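Local coordinates for protein DNA polymerase (Pyrobaculum calidifontis, PDB 5MDN) that probably catalyses template-directed DNA synthesis as a family B polymerase, adding deoxyribonucleotides from their triphosphates to a growing strand and releasing diphosphate, at residues L310-K315 / D671-I676; C627-E632 / E663-Y668; L635-L640 / L756-V761. All blocks are in the same frame, centred on the assembly; numbering follows the deposited sequence.

Interaction 1 (L310-K315 / D671-I676); sequences LIPGHK and DLDDLI
Asp673 meets Pro312, His314 and Lys315 with its carboxylate. Its OD1 lies at the edge of the His314 ring, in the ring plane, 3.4 Å from CE1. The carboxylate stands almost upright to that ring, the two planes being 86° apart. The same OD1 faces Lys315 NZ at 3.7 Å, a long salt bridge in which the two side chains point against each other. The other oxygen, OD2, rests 3.8 Å from Pro312 CG.

Asp673 sits in the helical turn 672-675. Its CG stands anti to the carbonyl carbon (chi1 -65°), which carries the carboxylate toward Pro312 and His314. Across the contact, a turn closed by the bond from Lys315 N to Pro312 O (2.8 Å) gathers the three partners. Lys315 CG packs on one face of the His314 ring. Trp678 and Tyr732 meet that ring edge-to-face. With an alanine in place of Asp673, Lys315 would probably lose this counter-charge, keeping a weak pair with Glu318, and a gap would open beside the imidazole edge and the proline ring.

This surface contact lies away from the annotated sites, though a magnesium ion is about 8 Å from the His314 side chain. It joins the loop between helices 293-299 and 316-320 to the loop after helix 647-666, in the probable thumb region of the family B polymerase fold.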
loop_
_atom_site.group_PDB
_atom_site.type_symbol
_atom_site.label_atom_id
_atom_site.label_comp_id
_atom_site.label_asym_id
_atom_site.label_seq_id
_atom_site.Cartn_x
_atom_site.Cartn_y
_atom_site.Cartn_z
ATOM N N LEU A 310 -21.702 -3.386 -15.612
ATOM C CA LEU A 310 -20.407 -2.790 -15.934
ATOM C C LEU A 310 -20.589 -1.752 -17.034
ATOM O O LEU A 310 -20.945 -2.093 -18.165
ATOM C CB LEU A 310 -19.397 -3.854 -16.361
ATOM C CG LEU A 310 -18.790 -4.699 -15.242
ATOM C CD1 LEU A 310 -17.864 -5.755 -15.817
ATOM C CD2 LEU A 310 -18.041 -3.804 -14.271
ATOM N N ILE A 311 -20.342 -0.491 -16.695
ATOM C CA ILE A 311 -20.366 0.610 -17.655
ATOM C C ILE A 311 -18.927 0.946 -18.033
ATOM O O ILE A 311 -18.048 0.965 -17.156
ATOM C CB ILE A 311 -21.091 1.843 -17.083
ATOM C CG1 ILE A 311 -22.611 1.758 -17.274
ATOM C CG2 ILE A 311 -20.551 3.137 -17.689
ATOM C CD1 ILE A 311 -23.278 0.624 -16.556
ATOM N N PRO A 312 -18.628 1.206 -19.309
ATOM C CA PRO A 312 -17.320 1.783 -19.646
ATOM C C PRO A 312 -17.155 3.140 -18.983
ATOM O O PRO A 312 -17.844 4.100 -19.336
ATOM C CB PRO A 312 -17.357 1.888 -21.177
ATOM C CG PRO A 312 -18.809 1.866 -21.535
ATOM C CD PRO A 312 -19.474 1.006 -20.497
ATOM N N GLY A 313 -16.246 3.209 -18.002
ATOM C CA GLY A 313 -16.149 4.379 -17.143
ATOM C C GLY A 313 -16.063 5.700 -17.880
ATOM O O GLY A 313 -16.553 6.720 -17.389
ATOM N N HIS A 314 -15.430 5.714 -19.050
ATOM C CA HIS A 314 -15.300 6.949 -19.815
ATOM C C HIS A 314 -16.624 7.470 -20.365
ATOM O O HIS A 314 -16.624 8.527 -21.010
ATOM C CB HIS A 314 -14.305 6.747 -20.959
ATOM C CG HIS A 314 -14.765 5.775 -22.001
ATOM N ND1 HIS A 314 -15.144 6.167 -23.268
ATOM C CD2 HIS A 314 -14.897 4.429 -21.968
ATOM C CE1 HIS A 314 -15.491 5.103 -23.969
ATOM N NE2 HIS A 314 -15.353 4.036 -23.202
ATOM N N LYS A 315 -17.740 6.775 -20.150
ATOM C CA LYS A 315 -19.043 7.193 -20.662
ATOM C C LYS A 315 -20.094 7.211 -19.555
ATOM O O LYS A 315 -21.171 6.623 -19.682
ATOM C CB LYS A 315 -19.506 6.289 -21.801
ATOM C CG LYS A 315 -18.536 6.192 -22.960
ATOM C CD LYS A 315 -19.116 5.354 -24.090
ATOM C CE LYS A 315 -19.258 6.165 -25.368
ATOM N NZ LYS A 315 -19.814 5.352 -26.484
ATOM N N ASP A 671 -17.236 -3.725 -30.865
ATOM C CA ASP A 671 -17.697 -2.570 -30.113
ATOM C C ASP A 671 -16.571 -1.547 -30.121
ATOM O O ASP A 671 -15.408 -1.897 -29.898
ATOM C CB ASP A 671 -18.075 -2.954 -28.681
ATOM C CG ASP A 671 -18.648 -1.787 -27.895
ATOM O OD1 ASP A 671 -18.866 -0.709 -28.487
ATOM O OD2 ASP A 671 -18.881 -1.950 -26.678
ATOM N N LEU A 672 -16.916 -0.286 -30.389
ATOM C CA LEU A 672 -15.880 0.722 -30.582
ATOM C C LEU A 672 -15.085 0.968 -29.307
ATOM O O LEU A 672 -13.877 1.215 -29.380
ATOM C CB LEU A 672 -16.499 2.026 -31.083
ATOM C CG LEU A 672 -15.511 3.081 -31.584
ATOM C CD1 LEU A 672 -14.897 2.648 -32.905
ATOM C CD2 LEU A 672 -16.189 4.435 -31.723
ATOM N N ASP A 673 -15.733 0.871 -28.141
ATOM C CA ASP A 673 -15.053 1.102 -26.867
ATOM C C ASP A 673 -13.787 0.266 -26.735
ATOM O O ASP A 673 -12.789 0.719 -26.160
ATOM C CB ASP A 673 -16.005 0.809 -25.707
ATOM C CG ASP A 673 -17.178 1.768 -25.659
ATOM O OD1 ASP A 673 -17.010 2.937 -26.068
ATOM O OD2 ASP A 673 -18.266 1.353 -25.212
ATOM N N ASP A 674 -13.807 -0.962 -27.257
ATOM C CA ASP A 674 -12.652 -1.842 -27.136
ATOM C C ASP A 674 -11.470 -1.379 -27.983
ATOM O O ASP A 674 -10.353 -1.865 -27.778
ATOM C CB ASP A 674 -13.043 -3.269 -27.519
ATOM C CG ASP A 674 -14.178 -3.809 -26.670
ATOM O OD1 ASP A 674 -14.124 -3.651 -25.431
ATOM O OD2 ASP A 674 -15.126 -4.389 -27.241
ATOM N N LEU A 675 -11.687 -0.465 -28.929
ATOM C CA LEU A 675 -10.624 -0.006 -29.813
ATOM C C LEU A 675 -9.925 1.262 -29.330
ATOM O O LEU A 675 -8.907 1.645 -29.917
ATOM C CB LEU A 675 -11.178 0.225 -31.224
ATOM C CG LEU A 675 -11.820 -0.982 -31.914
ATOM C CD1 LEU A 675 -12.068 -0.686 -33.383
ATOM C CD2 LEU A 675 -10.958 -2.226 -31.753
ATOM N N ILE A 676 -10.438 1.924 -28.289
ATOM C CA ILE A 676 -9.827 3.161 -27.809
ATOM C C ILE A 676 -8.506 2.862 -27.113
ATOM O O ILE A 676 -8.382 1.892 -26.351
ATOM C CB ILE A 676 -10.791 3.926 -26.883
ATOM C CG1 ILE A 676 -11.861 4.665 -27.691
ATOM C CG2 ILE A 676 -10.044 4.905 -25.988
ATOM C CD1 ILE A 676 -13.007 3.835 -28.161
#

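Interaction 2 (C627-E632 / E663-Y668); sequences CELAKE and ERLKAY
Leu629 puts its CD1 methyl against the edge of the Arg664 guanidinium, close to the plane of that group and 3.3 Å from NH2. The leucine reaches out from one helix and the arginine from the other. Leu629 CG is anti to the backbone N (chi1 178°), which sends the two methyls toward helix 647-666. Arg664 is extended from CG to NE, and this length carries the guanidinium across to the leucine. The second leucine branch, CD2, packs on Leu665 CD1 at 4.2 Å.

The two segments belong to consecutive helices, 628-643 and 647-666, which form an antiparallel hairpin in the probable thumb region of this family B polymerase. The contact therefore pairs the start of one helix with the end of the next. CA of Leu629 and CA of Leu665 are 10.6 Å apart, so only side chains bridge the gap. Phe670 touches both Arg664 and Leu665, and helix 743-756 packs against Leu665.

Both helix ends are finished off locally. Cys627 is the N-cap of the first helix, its SG accepting from Ala630 N at 3.5 Å and 156°. Tyr668, with positive phi, closes the second helix in a Schellman motif, and Lys666 O sits over one face of its ring.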
loop_
_atom_site.group_PDB
_atom_site.type_symbol
_atom_site.label_atom_id
_atom_site.label_comp_id
_atom_site.label_asym_id
_atom_site.label_seq_id
_atom_site.Cartn_x
_atom_site.Cartn_y
_atom_site.Cartn_z
ATOM N N CYS A 627 -4.697 -0.926 -26.517
ATOM C CA CYS A 627 -6.132 -0.739 -26.396
ATOM C C CYS A 627 -6.722 -1.823 -25.496
ATOM O O CYS A 627 -6.062 -2.807 -25.147
ATOM C CB CYS A 627 -6.794 -0.775 -27.773
ATOM S SG CYS A 627 -6.659 -2.371 -28.623
ATOM N N GLU A 628 -7.988 -1.636 -25.116
ATOM C CA GLU A 628 -8.628 -2.577 -24.205
ATOM C C GLU A 628 -8.976 -3.899 -24.877
ATOM O O GLU A 628 -9.218 -4.888 -24.178
ATOM C CB GLU A 628 -9.878 -1.951 -23.586
ATOM C CG GLU A 628 -9.590 -0.696 -22.780
ATOM C CD GLU A 628 -8.694 -0.972 -21.584
ATOM O OE1 GLU A 628 -8.867 -2.026 -20.940
ATOM O OE2 GLU A 628 -7.810 -0.138 -21.291
ATOM N N LEU A 629 -9.003 -3.943 -26.210
ATOM C CA LEU A 629 -9.150 -5.224 -26.893
ATOM C C LEU A 629 -7.868 -6.043 -26.796
ATOM O O LEU A 629 -7.917 -7.265 -26.612
ATOM C CB LEU A 629 -9.541 -5.003 -28.354
ATOM C CG LEU A 629 -9.673 -6.266 -29.205
ATOM C CD1 LEU A 629 -10.703 -7.211 -28.604
ATOM C CD2 LEU A 629 -10.037 -5.918 -30.642
ATOM N N ALA A 630 -6.711 -5.387 -26.924
ATOM C CA ALA A 630 -5.439 -6.082 -26.755
ATOM C C ALA A 630 -5.305 -6.648 -25.347
ATOM O O ALA A 630 -4.742 -7.733 -25.155
ATOM C CB ALA A 630 -4.278 -5.139 -27.071
ATOM N N LYS A 631 -5.806 -5.920 -24.346
ATOM C CA LYS A 631 -5.805 -6.431 -22.979
ATOM C C LYS A 631 -6.711 -7.650 -22.849
ATOM O O LYS A 631 -6.355 -8.628 -22.179
ATOM C CB LYS A 631 -6.247 -5.335 -22.008
ATOM C CG LYS A 631 -5.314 -4.139 -21.926
ATOM C CD LYS A 631 -4.619 -4.069 -20.575
ATOM C CE LYS A 631 -4.032 -2.689 -20.325
ATOM N NZ LYS A 631 -5.094 -1.644 -20.286
ATOM N N GLU A 632 -7.892 -7.599 -23.469
ATOM C CA GLU A 632 -8.800 -8.742 -23.442
ATOM C C GLU A 632 -8.167 -9.972 -24.084
ATOM O O GLU A 632 -8.308 -11.089 -23.570
ATOM C CB GLU A 632 -10.106 -8.381 -24.153
ATOM C CG GLU A 632 -11.209 -9.425 -24.041
ATOM C CD GLU A 632 -11.646 -9.664 -22.609
ATOM O OE1 GLU A 632 -11.622 -8.699 -21.813
ATOM O OE2 GLU A 632 -12.018 -10.811 -22.281
ATOM N N GLU A 663 -11.294 -12.514 -37.389
ATOM C CA GLU A 663 -12.402 -12.769 -38.305
ATOM C C GLU A 663 -13.578 -11.839 -38.020
ATOM O O GLU A 663 -14.090 -11.173 -38.928
ATOM C CB GLU A 663 -12.818 -14.243 -38.212
ATOM C CG GLU A 663 -13.807 -14.702 -39.279
ATOM C CD GLU A 663 -15.252 -14.490 -38.874
ATOM O OE1 GLU A 663 -15.497 -14.183 -37.687
ATOM O OE2 GLU A 663 -16.142 -14.618 -39.741
ATOM N N ARG A 664 -14.026 -11.774 -36.760
ATOM C CA ARG A 664 -15.093 -10.832 -36.432
ATOM C C ARG A 664 -14.627 -9.387 -36.539
ATOM O O ARG A 664 -15.455 -8.491 -36.728
ATOM C CB ARG A 664 -15.628 -11.044 -35.014
ATOM C CG ARG A 664 -14.642 -10.663 -33.928
ATOM C CD ARG A 664 -15.336 -10.464 -32.594
ATOM N NE ARG A 664 -14.389 -10.081 -31.550
ATOM C CZ ARG A 664 -14.079 -8.820 -31.269
ATOM N NH1 ARG A 664 -14.636 -7.833 -31.959
ATOM N NH2 ARG A 664 -13.212 -8.545 -30.304
ATOM N N LEU A 665 -13.321 -9.141 -36.410
ATOM C CA LEU A 665 -12.818 -7.774 -36.479
ATOM C C LEU A 665 -12.833 -7.263 -37.911
ATOM O O LEU A 665 -13.175 -6.101 -38.158
ATOM C CB LEU A 665 -11.408 -7.705 -35.891
ATOM C CG LEU A 665 -10.847 -6.352 -35.452
ATOM C CD1 LEU A 665 -11.797 -5.662 -34.488
ATOM C CD2 LEU A 665 -9.471 -6.527 -34.825
ATOM N N LYS A 666 -12.476 -8.119 -38.870
ATOM C CA LYS A 666 -12.578 -7.756 -40.275
ATOM C C LYS A 666 -14.014 -7.797 -40.782
ATOM O O LYS A 666 -14.309 -7.191 -41.817
ATOM C CB LYS A 666 -11.696 -8.676 -41.121
ATOM C CG LYS A 666 -10.229 -8.277 -41.123
ATOM C CD LYS A 666 -9.433 -9.072 -42.143
ATOM C CE LYS A 666 -8.006 -8.560 -42.243
ATOM N NZ LYS A 666 -7.166 -9.412 -43.132
ATOM N N ALA A 667 -14.907 -8.490 -40.076
ATOM C CA ALA A 667 -16.323 -8.514 -40.421
ATOM C C ALA A 667 -17.086 -7.325 -39.853
ATOM O O ALA A 667 -18.302 -7.236 -40.052
ATOM C CB ALA A 667 -16.962 -9.817 -39.936
ATOM N N TYR A 668 -16.394 -6.423 -39.159
ATOM C CA TYR A 668 -16.971 -5.198 -38.610
ATOM C C TYR A 668 -18.119 -5.510 -37.645
ATOM O O TYR A 668 -19.268 -5.108 -37.845
ATOM C CB TYR A 668 -17.436 -4.272 -39.742
ATOM C CG TYR A 668 -16.335 -3.880 -40.709
ATOM C CD1 TYR A 668 -15.305 -3.028 -40.326
ATOM C CD2 TYR A 668 -16.331 -4.368 -42.010
ATOM C CE1 TYR A 668 -14.301 -2.677 -41.217
ATOM C CE2 TYR A 668 -15.336 -4.023 -42.904
ATOM C CZ TYR A 668 -14.324 -3.178 -42.503
ATOM O OH TYR A 668 -13.332 -2.833 -43.393
#

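Interaction 3 (L635-L640 / L756-V761); sequences LNVVEL and LRIAEV
Helix 628-643 of the probable thumb region is met here by the chain leaving helix 743-756, through one isoleucine set against two valines. Ile758 CD1 is the atom that does most of the touching. It lies 3.9 Å from Val638 CG2 and 4.1 Å from Val637 CG1, so one methyl contacts two adjacent residues of the helix. Ile758 CG1 adds a second touch on Val638 CG2, at 4.0 Å.

The approaches differ. The side chains of Val638 and Ile758 lie nearly perpendicular, while those of Val637 and Ile758 run alongside each other, pointing opposite ways. The valines use different branches. Val637 offers CG1, which is anti to its own N (chi1 159°), and Val638 offers CG2, which is anti to its carbonyl carbon. The backbones come nearest at Val638 and Ile758, whose CA atoms are 7.5 Å apart.

This is plain apolar packing between a helix and an irregular tail, and all three touching residues are buried. The same isoleucine also packs on Gln634 and Ile641 of helix 628-643 and on Leu597, which lies in an antiparallel sheet with strands 411-413, 605-609 and 614-617. Further along the tail, Val761 touches Val647 and Arg651 of helix 647-666, the partner of helix 628-643 in the hairpin.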
loop_
_atom_site.group_PDB
_atom_site.type_symbol
_atom_site.label_atom_id
_atom_site.label_comp_id
_atom_site.label_asym_id
_atom_site.label_seq_id
_atom_site.Cartn_x
_atom_site.Cartn_y
_atom_site.Cartn_z
ATOM N N LEU A 635 -5.314 -11.536 -21.819
ATOM C CA LEU A 635 -6.113 -12.528 -21.111
ATOM C C LEU A 635 -6.731 -13.466 -22.145
ATOM O O LEU A 635 -6.416 -13.364 -23.335
ATOM C CB LEU A 635 -7.187 -11.852 -20.248
ATOM C CG LEU A 635 -6.785 -11.360 -18.849
ATOM C CD1 LEU A 635 -5.707 -10.280 -18.921
ATOM C CD2 LEU A 635 -7.996 -10.834 -18.097
ATOM N N ASN A 636 -7.586 -14.395 -21.721
ATOM C CA ASN A 636 -8.133 -15.401 -22.631
ATOM C C ASN A 636 -7.014 -16.289 -23.171
ATOM O O ASN A 636 -7.012 -17.499 -22.927
ATOM C CB ASN A 636 -8.907 -14.754 -23.789
ATOM C CG ASN A 636 -10.383 -14.591 -23.490
ATOM O OD1 ASN A 636 -11.186 -15.488 -23.747
ATOM N ND2 ASN A 636 -10.751 -13.433 -22.954
ATOM N N VAL A 637 -6.060 -15.696 -23.902
ATOM C CA VAL A 637 -4.878 -16.436 -24.352
ATOM C C VAL A 637 -4.177 -17.084 -23.165
ATOM O O VAL A 637 -3.871 -18.282 -23.176
ATOM C CB VAL A 637 -3.924 -15.515 -25.135
ATOM C CG1 VAL A 637 -2.513 -16.093 -25.149
ATOM C CG2 VAL A 637 -4.423 -15.332 -26.561
ATOM N N VAL A 638 -3.906 -16.295 -22.121
ATOM C CA VAL A 638 -3.351 -16.858 -20.894
ATOM C C VAL A 638 -4.301 -17.899 -20.316
ATOM O O VAL A 638 -3.879 -18.987 -19.902
ATOM C CB VAL A 638 -3.045 -15.737 -19.882
ATOM C CG1 VAL A 638 -2.775 -16.320 -18.510
ATOM C CG2 VAL A 638 -1.857 -14.908 -20.353
ATOM N N GLU A 639 -5.599 -17.587 -20.286
ATOM C CA GLU A 639 -6.576 -18.521 -19.737
ATOM C C GLU A 639 -6.745 -19.754 -20.616
ATOM O O GLU A 639 -7.025 -20.843 -20.102
ATOM C CB GLU A 639 -7.917 -17.814 -19.538
ATOM C CG GLU A 639 -8.917 -18.602 -18.710
ATOM C CD GLU A 639 -9.991 -17.722 -18.104
ATOM O OE1 GLU A 639 -9.914 -16.486 -18.271
ATOM O OE2 GLU A 639 -10.914 -18.267 -17.462
ATOM N N LEU A 640 -6.580 -19.614 -21.934
ATOM C CA LEU A 640 -6.647 -20.782 -22.807
ATOM C C LEU A 640 -5.439 -21.687 -22.608
ATOM O O LEU A 640 -5.575 -22.917 -22.583
ATOM C CB LEU A 640 -6.752 -20.350 -24.271
ATOM C CG LEU A 640 -8.099 -19.825 -24.770
ATOM C CD1 LEU A 640 -7.929 -19.149 -26.119
ATOM C CD2 LEU A 640 -9.119 -20.947 -24.854
ATOM N N LEU A 756 1.324 -12.680 -29.015
ATOM C CA LEU A 756 2.727 -13.055 -29.143
ATOM C C LEU A 756 3.560 -12.696 -27.923
ATOM O O LEU A 756 4.710 -13.137 -27.837
ATOM C CB LEU A 756 3.348 -12.406 -30.381
ATOM C CG LEU A 756 2.867 -12.882 -31.750
ATOM C CD1 LEU A 756 3.838 -12.414 -32.815
ATOM C CD2 LEU A 756 2.714 -14.396 -31.780
ATOM N N ARG A 757 3.039 -11.901 -26.987
ATOM C CA ARG A 757 3.776 -11.756 -25.739
ATOM C C ARG A 757 3.706 -13.024 -24.899
ATOM O O ARG A 757 4.489 -13.175 -23.955
ATOM C CB ARG A 757 3.278 -10.555 -24.933
ATOM C CG ARG A 757 4.307 -10.088 -23.913
ATOM C CD ARG A 757 3.830 -8.958 -23.020
ATOM N NE ARG A 757 4.849 -8.658 -22.016
ATOM C CZ ARG A 757 4.762 -7.691 -21.110
ATOM N NH1 ARG A 757 3.691 -6.910 -21.064
ATOM N NH2 ARG A 757 5.753 -7.505 -20.248
ATOM N N ILE A 758 2.805 -13.942 -25.239
ATOM C CA ILE A 758 2.869 -15.301 -24.727
ATOM C C ILE A 758 3.082 -16.204 -25.931
ATOM O O ILE A 758 2.179 -16.933 -26.354
ATOM C CB ILE A 758 1.610 -15.698 -23.934
ATOM C CG1 ILE A 758 1.283 -14.641 -22.879
ATOM C CG2 ILE A 758 1.827 -17.034 -23.262
ATOM C CD1 ILE A 758 0.255 -13.630 -23.324
ATOM N N ALA A 759 4.280 -16.139 -26.506
ATOM C CA ALA A 759 4.590 -16.937 -27.683
ATOM C C ALA A 759 5.782 -17.833 -27.400
ATOM O O ALA A 759 6.760 -17.849 -28.151
ATOM C CB ALA A 759 4.865 -16.042 -28.887
ATOM N N GLU A 760 5.707 -18.580 -26.305
ATOM C CA GLU A 760 6.771 -19.501 -25.929
ATOM C C GLU A 760 6.732 -20.793 -26.732
ATOM O O GLU A 760 7.265 -21.817 -26.256
ATOM C CB GLU A 760 6.704 -19.792 -24.425
ATOM C CG GLU A 760 5.319 -20.254 -23.915
ATOM C CD GLU A 760 5.040 -21.727 -24.153
ATOM O OE1 GLU A 760 6.020 -22.513 -24.070
ATOM O OE2 GLU A 760 3.842 -22.094 -24.329
ATOM N N VAL A 761 6.057 -20.783 -27.892
ATOM C CA VAL A 761 5.865 -21.980 -28.710
ATOM C C VAL A 761 5.395 -21.663 -30.137
ATOM O O VAL A 761 5.552 -22.495 -31.037
ATOM C CB VAL A 761 4.866 -22.906 -27.985
ATOM C CG1 VAL A 761 3.443 -22.428 -28.194
ATOM C CG2 VAL A 761 5.047 -24.362 -28.385
#

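From the N terminus, the chain first passes 310-315, just before helix 316-320. Interaction 1 closes the longest loop, returning at 671-676 with 355 residues between. Interaction 2 falls wholly within that span and closes a short one, joining the ends of the hairpin of helices 628-643 and 647-666. Interaction 3 starts on the first of these helices and ends after helix 743-756, so it crosses both others. Interactions 1 and 2 touch through a probable bond from Leu629 N to Asp674 O. Interactions 2 and 3 share helix 628-643, which is thus tied to its neighbour helix and to the C-terminal tail.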